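Local structure of beta-1,3-1,4-glucanase (Caldicellulosiruptor sp. F32, 5H4R) at residues P26-A31 / F342-V347. The protein probably hydrolyses mixed-linkage beta-1,3-1,4-glucans such as lichenan, as a family 5 glycoside hydrolase, and binds cellotetraose in its active-site cleft. The protein carries 1 engineered substitution. Numbering follows the deposited sequence.
Sequences PEIKIA and FAAYYV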
loop_
_atom_site.group_PDB
_atom_site.type_symbol
_atom_site.label_atom_id
_atom_site.label_comp_id
_atom_site.label_asym_id
_atom_site.label_seq_id
_atom_site.Cartn_x
_atom_site.Cartn_y
_atom_site.Cartn_z
ATOM N N PRO A 26 -12.863 16.504 14.415
ATOM C CA PRO A 26 -12.902 16.319 15.865
ATOM C C PRO A 26 -11.555 16.595 16.515
ATOM O O PRO A 26 -10.500 16.498 15.893
ATOM C CB PRO A 26 -13.288 14.843 16.021
ATOM C CG PRO A 26 -12.707 14.197 14.813
ATOM C CD PRO A 26 -12.875 15.207 13.700
ATOM N N GLU A 27 -11.621 16.930 17.801
ATOM C CA GLU A 27 -10.429 16.994 18.644
ATOM C C GLU A 27 -10.163 15.605 19.210
ATOM O O GLU A 27 -10.892 15.140 20.095
ATOM C CB GLU A 27 -10.618 18.023 19.756
ATOM C CG GLU A 27 -10.480 19.450 19.282
ATOM C CD GLU A 27 -9.060 19.777 18.847
ATOM O OE1 GLU A 27 -8.114 19.191 19.416
ATOM O OE2 GLU A 27 -8.893 20.614 17.936
ATOM N N ILE A 28 -9.117 14.957 18.708
ATOM C CA ILE A 28 -8.804 13.569 19.049
ATOM C C ILE A 28 -7.791 13.585 20.184
ATOM O O ILE A 28 -6.752 14.258 20.084
ATOM C CB ILE A 28 -8.232 12.799 17.843
ATOM C CG1 ILE A 28 -9.130 12.844 16.593
ATOM C CG2 ILE A 28 -7.919 11.336 18.240
ATOM C CD1 ILE A 28 -10.232 11.858 16.550
ATOM N N LYS A 29 -8.063 12.800 21.225
ATOM C CA LYS A 29 -7.199 12.664 22.391
ATOM C C LYS A 29 -6.742 11.213 22.476
ATOM O O LYS A 29 -7.449 10.362 23.028
ATOM C CB LYS A 29 -7.933 13.074 23.659
ATOM C CG LYS A 29 -8.621 14.432 23.561
ATOM C CD LYS A 29 -7.634 15.553 23.242
ATOM C CE LYS A 29 -8.357 16.894 23.101
ATOM N NZ LYS A 29 -7.438 18.004 22.708
ATOM N N ILE A 30 -5.563 10.941 21.924
ATOM C CA ILE A 30 -4.889 9.654 22.049
ATOM C C ILE A 30 -3.456 9.930 22.494
ATOM O O ILE A 30 -2.712 10.629 21.796
ATOM C CB ILE A 30 -4.887 8.861 20.735
ATOM C CG1 ILE A 30 -6.320 8.588 20.250
ATOM C CG2 ILE A 30 -4.128 7.545 20.932
ATOM C CD1 ILE A 30 -6.400 7.974 18.886
ATOM N N ALA A 31 -3.067 9.375 23.641
ATOM C CA ALA A 31 -1.714 9.567 24.140
ATOM C C ALA A 31 -0.690 8.868 23.248
ATOM O O ALA A 31 -0.918 7.759 22.760
ATOM C CB ALA A 31 -1.613 9.036 25.572
ATOM N N PHE A 342 -13.578 9.394 11.106
ATOM C CA PHE A 342 -12.777 8.200 10.853
ATOM C C PHE A 342 -11.349 8.557 10.464
ATOM O O PHE A 342 -10.386 7.972 10.981
ATOM C CB PHE A 342 -13.434 7.378 9.737
ATOM C CG PHE A 342 -12.562 6.304 9.150
ATOM C CD1 PHE A 342 -12.475 5.053 9.722
ATOM C CD2 PHE A 342 -11.852 6.547 7.974
ATOM C CE1 PHE A 342 -11.665 4.066 9.151
ATOM C CE2 PHE A 342 -11.055 5.574 7.400
ATOM C CZ PHE A 342 -10.962 4.331 7.980
ATOM N N ALA A 343 -11.197 9.470 9.503
ATOM C CA ALA A 343 -9.872 9.721 8.951
ATOM C C ALA A 343 -8.965 10.374 9.974
ATOM O O ALA A 343 -7.783 10.003 10.096
ATOM C CB ALA A 343 -9.971 10.597 7.699
ATOM N N ALA A 344 -9.497 11.327 10.735
ATOM C CA ALA A 344 -8.713 11.943 11.789
ATOM C C ALA A 344 -8.310 10.906 12.826
ATOM O O ALA A 344 -7.160 10.873 13.274
ATOM C CB ALA A 344 -9.513 13.069 12.444
ATOM N N TYR A 345 -9.263 10.082 13.259
ATOM C CA TYR A 345 -8.975 9.117 14.310
ATOM C C TYR A 345 -7.947 8.098 13.848
ATOM O O TYR A 345 -6.991 7.791 14.572
ATOM C CB TYR A 345 -10.258 8.413 14.761
ATOM C CG TYR A 345 -10.011 7.494 15.929
ATOM C CD1 TYR A 345 -10.082 7.977 17.228
ATOM C CD2 TYR A 345 -9.704 6.160 15.737
ATOM C CE1 TYR A 345 -9.844 7.148 18.315
ATOM C CE2 TYR A 345 -9.469 5.309 16.835
ATOM C CZ TYR A 345 -9.534 5.813 18.104
ATOM O OH TYR A 345 -9.310 4.997 19.186
ATOM N N TYR A 346 -8.136 7.552 12.639
ATOM C CA TYR A 346 -7.256 6.515 12.126
ATOM C C TYR A 346 -5.821 7.026 12.045
ATOM O O TYR A 346 -4.889 6.367 12.520
ATOM C CB TYR A 346 -7.770 6.062 10.771
ATOM C CG TYR A 346 -7.167 4.802 10.222
ATOM C CD1 TYR A 346 -5.860 4.783 9.737
ATOM C CD2 TYR A 346 -7.918 3.649 10.105
ATOM C CE1 TYR A 346 -5.319 3.624 9.191
ATOM C CE2 TYR A 346 -7.374 2.481 9.570
ATOM C CZ TYR A 346 -6.079 2.490 9.121
ATOM O OH TYR A 346 -5.547 1.354 8.564
ATOM N N VAL A 347 -5.634 8.229 11.488
ATOM C CA VAL A 347 -4.289 8.790 11.356
ATOM C C VAL A 347 -3.673 9.080 12.731
ATOM O O VAL A 347 -2.492 8.797 12.967
ATOM C CB VAL A 347 -4.322 10.037 10.456
ATOM C CG1 VAL A 347 -2.976 10.774 10.498
ATOM C CG2 VAL A 347 -4.628 9.629 9.051
#
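Pro26 and Ile28 both give a backbone polar atom to one phenol: Pro26 O and Ile28 N each hydrogen-bond to Tyr394 OH, on the C-terminal helix 385-395. This pins the extended N-terminal segment 26-31 against the outside of the TIM barrel, where it lies over helix 336-352, the helix of the beta-alpha-beta crossover between strands 322-327 and 356-361. The pair illustrates how a segment without regular secondary structure can cover a barrel helix by sending every second side chain inward. No hydrogen bond crosses between 26-31 and 342-347, and the contact is wholly apolar. Pro26 CG lies 4.1 Å from Ala344 CB, and the same methyl meets Ile28 CG1 at 4.2 Å; the small alanine probably allows the segment to lie this close to the helix. Ile28 CD1 reaches Tyr345 CA at 3.8 Å and sits near the plane of the ring, at its edge. With CG anti to the backbone N (chi1 -175°), the Tyr345 side chain is crossed at about a right angle by those of Ile28 and Ile30, and its OH hydrogen-bonds to Asp305 OD1 on helix 298-316. An alanine at Tyr345 would remove this ring and would probably leave Ile30 CD1 facing a gap and Asp305 without its phenol partner. On the outer side of the segment, Lys29 NZ and Glu27 OE1 form a salt bridge at 3.6 Å. Further along, Ile30 O accepts a hydrogen bond from Arg348 NH2, one residue beyond 342-347. Ile30 itself is stretched out (chi2 173°), which carries CD1 obliquely onto the Tyr345 ring, 3.6 Å from CE1 and 3.9 Å from CZ.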